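Local coordinates for primase X domain-containing protein (Sulfolobus solfataricus, PDB 4WYH), which serves as a noncatalytic subunit of the archaeal eukaryotic-type primase and is needed for efficient synthesis of primers, at residues A[41-50]-A[115-125]. Numbering follows the deposited sequence.
Sequences MGLQDSRKRF and DKEMYNEIIRV
Glu121 shows how one carboxylate can plug a turn of main chain: it reaches across from helix 116-128 into the hollow formed by residues 43-46. With its chain extended beyond CG (chi2 -171°), it brings both oxygens against the backbone. Three donors, Gln44 N, Ser46 N and Ser46 OG, share Glu121 OE1; the serine hydroxyl comes from above the carboxylate plane, with Ser46 OG 2.6 Å from Glu121 OE1. Glu121 OE2 takes Asp45 N at 2.8 Å on its syn lone pair.

Next to this polar plug the surfaces mesh by shape. Leu43 CD2 rests on the helix backbone, 3.5 Å from Glu121 O, while CD1 leans toward Ile122 CG1. Val125 is a wedge at the far end, its CG1 against Met41 CB (3.6 Å) and its CG2 against Gly42 O. Ser46 CB lies 3.6 Å from Met118 CB, where the backbones come closest (5.1 Å between Ser46 CA and Met118 CA), a fit consistent with a small side chain. The Met118 thioether then bends so that CE meets the edge of the Phe50 ring, whose CD1 and CE1 also touch Ile122 CD1; Trp34 and Val38 of helix 33-41 extend this apolar layer.

At the other end Arg49, bent at chi3 (-48°), grips Asp115 side-on through NE and NH2. Arg49 NH2 also donates almost straight (168°) to Glu117 OE1, 2.8 Å away. Asp115 OD1 additionally caps helix 116-128 by accepting from Met118 N.

A water bridges Asp45 OD2 and Glu117 OE2. The turn between helices 33-41 and 47-63 thus carries the manganese-binding Asp45 and docks on the C-terminal helix of the all-helical PriX fold.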
loop_
_atom_site.group_PDB
_atom_site.type_symbol
_atom_site.label_atom_id
_atom_site.label_comp_id
_atom_site.label_asym_id
_atom_site.label_seq_id
_atom_site.Cartn_x
_atom_site.Cartn_y
_atom_site.Cartn_z
ATOM N N MET A 41 5.280 0.620 -9.120
ATOM C CA MET A 41 6.018 -0.541 -9.606
ATOM C C MET A 41 5.408 -1.893 -9.266
ATOM O O MET A 41 5.475 -2.816 -10.052
ATOM C CB MET A 41 7.454 -0.453 -9.141
ATOM C CG MET A 41 8.168 0.830 -9.560
ATOM S SD MET A 41 8.390 0.981 -11.353
ATOM C CE MET A 41 8.823 -0.705 -11.845
ATOM N N GLY A 42 4.810 -1.990 -8.079
ATOM C CA GLY A 42 4.144 -3.173 -7.641
ATOM C C GLY A 42 5.018 -4.010 -6.721
ATOM O O GLY A 42 6.226 -3.802 -6.625
ATOM N N LEU A 43 4.375 -4.889 -5.983
ATOM C CA LEU A 43 5.053 -5.836 -5.120
ATOM C C LEU A 43 4.599 -7.268 -5.497
ATOM O O LEU A 43 3.987 -7.501 -6.579
ATOM C CB LEU A 43 4.777 -5.534 -3.626
ATOM C CG LEU A 43 5.238 -4.165 -3.071
ATOM C CD1 LEU A 43 4.826 -3.978 -1.596
ATOM C CD2 LEU A 43 6.731 -3.939 -3.244
ATOM N N GLN A 44 4.862 -8.194 -4.582
ATOM C CA GLN A 44 4.725 -9.586 -4.904
ATOM C C GLN A 44 3.883 -10.360 -3.869
ATOM O O GLN A 44 2.711 -10.425 -4.045
ATOM C CB GLN A 44 6.093 -10.178 -5.196
ATOM C CG GLN A 44 6.051 -11.589 -5.716
ATOM C CD GLN A 44 7.376 -12.063 -6.295
ATOM O OE1 GLN A 44 7.389 -12.810 -7.262
ATOM N NE2 GLN A 44 8.480 -11.628 -5.735
ATOM N N ASP A 45 4.487 -11.044 -2.917
ATOM C CA ASP A 45 3.752 -11.739 -1.880
ATOM C C ASP A 45 3.192 -10.834 -0.786
ATOM O O ASP A 45 2.349 -11.250 -0.036
ATOM C CB ASP A 45 4.642 -12.777 -1.226
ATOM C CG ASP A 45 5.126 -13.880 -2.234
ATOM O OD1 ASP A 45 4.520 -14.060 -3.321
ATOM O OD2 ASP A 45 6.142 -14.500 -1.890
ATOM N N SER A 46 3.655 -9.582 -0.710
ATOM C CA SER A 46 3.284 -8.708 0.353
ATOM C C SER A 46 2.250 -7.661 -0.038
ATOM O O SER A 46 2.010 -6.779 0.733
ATOM C CB SER A 46 4.532 -8.056 0.945
ATOM O OG SER A 46 5.044 -7.081 0.090
ATOM N N ARG A 47 1.669 -7.745 -1.247
ATOM C CA ARG A 47 0.719 -6.734 -1.779
ATOM C C ARG A 47 -0.416 -6.392 -0.889
ATOM O O ARG A 47 -0.661 -5.213 -0.677
ATOM C CB ARG A 47 0.142 -7.143 -3.142
ATOM C CG ARG A 47 1.090 -6.954 -4.273
ATOM C CD ARG A 47 0.564 -7.614 -5.553
ATOM N NE ARG A 47 0.447 -9.064 -5.396
ATOM C CZ ARG A 47 -0.245 -9.822 -6.223
ATOM N NH1 ARG A 47 -0.907 -9.297 -7.283
ATOM N NH2 ARG A 47 -0.256 -11.110 -6.019
ATOM N N LYS A 48 -1.098 -7.406 -0.326
ATOM C CA LYS A 48 -2.256 -7.125 0.484
ATOM C C LYS A 48 -1.870 -6.459 1.803
ATOM O O LYS A 48 -2.422 -5.475 2.192
ATOM C CB LYS A 48 -3.109 -8.382 0.658
ATOM C CG LYS A 48 -3.943 -8.657 -0.581
ATOM C CD LYS A 48 -4.749 -9.927 -0.393
ATOM C CE LYS A 48 -5.383 -10.294 -1.710
ATOM N NZ LYS A 48 -6.153 -11.562 -1.574
ATOM N N ARG A 49 -0.831 -6.954 2.446
ATOM C CA ARG A 49 -0.341 -6.296 3.663
ATOM C C ARG A 49 0.155 -4.856 3.409
ATOM O O ARG A 49 -0.131 -3.976 4.208
ATOM C CB ARG A 49 0.801 -7.140 4.261
ATOM C CG ARG A 49 0.302 -8.491 4.693
ATOM C CD ARG A 49 1.288 -9.169 5.659
ATOM N NE ARG A 49 2.679 -9.140 5.194
ATOM C CZ ARG A 49 3.236 -10.098 4.490
ATOM N NH1 ARG A 49 2.506 -11.092 4.089
ATOM N NH2 ARG A 49 4.522 -10.040 4.141
ATOM N N PHE A 50 0.830 -4.607 2.285
ATOM C CA PHE A 50 1.299 -3.256 1.919
ATOM C C PHE A 50 0.084 -2.377 1.777
ATOM O O PHE A 50 0.065 -1.293 2.270
ATOM C CB PHE A 50 2.078 -3.277 0.618
ATOM C CG PHE A 50 2.606 -1.917 0.203
ATOM C CD1 PHE A 50 3.610 -1.337 0.926
ATOM C CD2 PHE A 50 2.031 -1.210 -0.815
ATOM C CE1 PHE A 50 4.108 -0.112 0.583
ATOM C CE2 PHE A 50 2.527 0.052 -1.163
ATOM C CZ PHE A 50 3.554 0.590 -0.443
ATOM N N ASP A 115 8.073 -7.028 9.424
ATOM C CA ASP A 115 7.702 -7.681 8.181
ATOM C C ASP A 115 8.840 -7.591 7.191
ATOM O O ASP A 115 8.792 -6.847 6.238
ATOM C CB ASP A 115 6.412 -7.058 7.672
ATOM C CG ASP A 115 5.745 -7.838 6.540
ATOM O OD1 ASP A 115 6.292 -8.773 5.913
ATOM O OD2 ASP A 115 4.598 -7.415 6.254
ATOM N N LYS A 116 9.865 -8.383 7.437
ATOM C CA LYS A 116 10.998 -8.425 6.523
ATOM C C LYS A 116 10.632 -8.903 5.150
ATOM O O LYS A 116 11.256 -8.505 4.215
ATOM C CB LYS A 116 12.142 -9.222 7.112
ATOM C CG LYS A 116 12.752 -8.618 8.366
ATOM C CD LYS A 116 13.728 -9.562 9.036
ATOM C CE LYS A 116 14.562 -8.806 10.060
ATOM N NZ LYS A 116 13.768 -8.006 11.002
ATOM N N GLU A 117 9.635 -9.752 5.000
ATOM C CA GLU A 117 9.218 -10.158 3.637
ATOM C C GLU A 117 8.796 -8.944 2.814
ATOM O O GLU A 117 9.242 -8.721 1.700
ATOM C CB GLU A 117 8.125 -11.241 3.695
ATOM C CG GLU A 117 7.588 -11.608 2.313
ATOM C CD GLU A 117 6.442 -12.602 2.370
ATOM O OE1 GLU A 117 5.308 -12.176 2.523
ATOM O OE2 GLU A 117 6.681 -13.807 2.191
ATOM N N MET A 118 7.934 -8.128 3.402
ATOM C CA MET A 118 7.460 -6.941 2.729
ATOM C C MET A 118 8.624 -5.961 2.568
ATOM O O MET A 118 8.767 -5.256 1.561
ATOM C CB MET A 118 6.333 -6.299 3.546
ATOM C CG MET A 118 5.880 -4.926 3.033
ATOM S SD MET A 118 4.412 -4.291 3.870
ATOM C CE MET A 118 4.930 -2.674 4.217
ATOM N N TYR A 119 9.459 -5.862 3.586
ATOM C CA TYR A 119 10.561 -4.891 3.554
ATOM C C TYR A 119 11.436 -5.219 2.348
ATOM O O TYR A 119 11.786 -4.351 1.601
ATOM C CB TYR A 119 11.393 -4.970 4.802
ATOM C CG TYR A 119 12.392 -3.902 4.952
ATOM C CD1 TYR A 119 12.023 -2.636 5.308
ATOM C CD2 TYR A 119 13.764 -4.186 4.762
ATOM C CE1 TYR A 119 12.982 -1.629 5.444
ATOM C CE2 TYR A 119 14.717 -3.202 4.944
ATOM C CZ TYR A 119 14.306 -1.925 5.288
ATOM O OH TYR A 119 15.238 -0.923 5.461
ATOM N N ASN A 120 11.828 -6.468 2.203
ATOM C CA ASN A 120 12.648 -6.827 1.038
ATOM C C ASN A 120 11.938 -6.517 -0.291
ATOM O O ASN A 120 12.553 -6.034 -1.166
ATOM C CB ASN A 120 13.056 -8.281 1.105
ATOM C CG ASN A 120 14.183 -8.509 2.090
ATOM O OD1 ASN A 120 14.785 -7.549 2.576
ATOM N ND2 ASN A 120 14.469 -9.738 2.413
ATOM N N GLU A 121 10.641 -6.781 -0.416
ATOM C CA GLU A 121 9.958 -6.487 -1.654
ATOM C C GLU A 121 9.979 -4.958 -1.995
ATOM O O GLU A 121 10.137 -4.548 -3.153
ATOM C CB GLU A 121 8.560 -7.084 -1.634
ATOM C CG GLU A 121 8.531 -8.618 -1.579
ATOM C CD GLU A 121 7.135 -9.195 -1.785
ATOM O OE1 GLU A 121 6.167 -8.428 -1.804
ATOM O OE2 GLU A 121 7.043 -10.404 -1.941
ATOM N N ILE A 122 9.797 -4.140 -0.959
ATOM C CA ILE A 122 9.806 -2.672 -1.056
ATOM C C ILE A 122 11.180 -2.161 -1.479
ATOM O O ILE A 122 11.322 -1.438 -2.444
ATOM C CB ILE A 122 9.414 -2.065 0.306
ATOM C CG1 ILE A 122 7.915 -2.268 0.551
ATOM C CG2 ILE A 122 9.773 -0.584 0.394
ATOM C CD1 ILE A 122 7.497 -1.941 1.967
ATOM N N ILE A 123 12.168 -2.548 -0.706
ATOM C CA ILE A 123 13.540 -2.159 -0.931
ATOM C C ILE A 123 14.002 -2.549 -2.324
ATOM O O ILE A 123 14.711 -1.798 -2.962
ATOM C CB ILE A 123 14.440 -2.859 0.128
ATOM C CG1 ILE A 123 14.274 -2.261 1.490
ATOM C CG2 ILE A 123 15.893 -2.835 -0.245
ATOM C CD1 ILE A 123 14.294 -0.779 1.547
ATOM N N ARG A 124 13.638 -3.751 -2.764
ATOM C CA ARG A 124 14.087 -4.285 -4.079
ATOM C C ARG A 124 13.554 -3.448 -5.209
ATOM O O ARG A 124 14.300 -3.183 -6.198
ATOM C CB ARG A 124 13.707 -5.750 -4.264
ATOM C CG ARG A 124 14.571 -6.605 -3.334
ATOM C CD ARG A 124 14.163 -8.071 -3.347
ATOM N NE ARG A 124 15.051 -8.909 -2.518
ATOM C CZ ARG A 124 14.692 -10.083 -1.994
ATOM N NH1 ARG A 124 13.475 -10.549 -2.219
ATOM N NH2 ARG A 124 15.539 -10.793 -1.243
ATOM N N VAL A 125 12.320 -2.952 -5.018
ATOM C CA VAL A 125 11.751 -1.985 -5.972
ATOM C C VAL A 125 12.465 -0.646 -5.922
ATOM O O VAL A 125 12.736 -0.054 -6.958
ATOM C CB VAL A 125 10.237 -1.770 -5.680
ATOM C CG1 VAL A 125 9.676 -0.516 -6.369
ATOM C CG2 VAL A 125 9.496 -3.013 -6.079
HETATM O O HOH W 1 8.103 -14.408 -0.235
#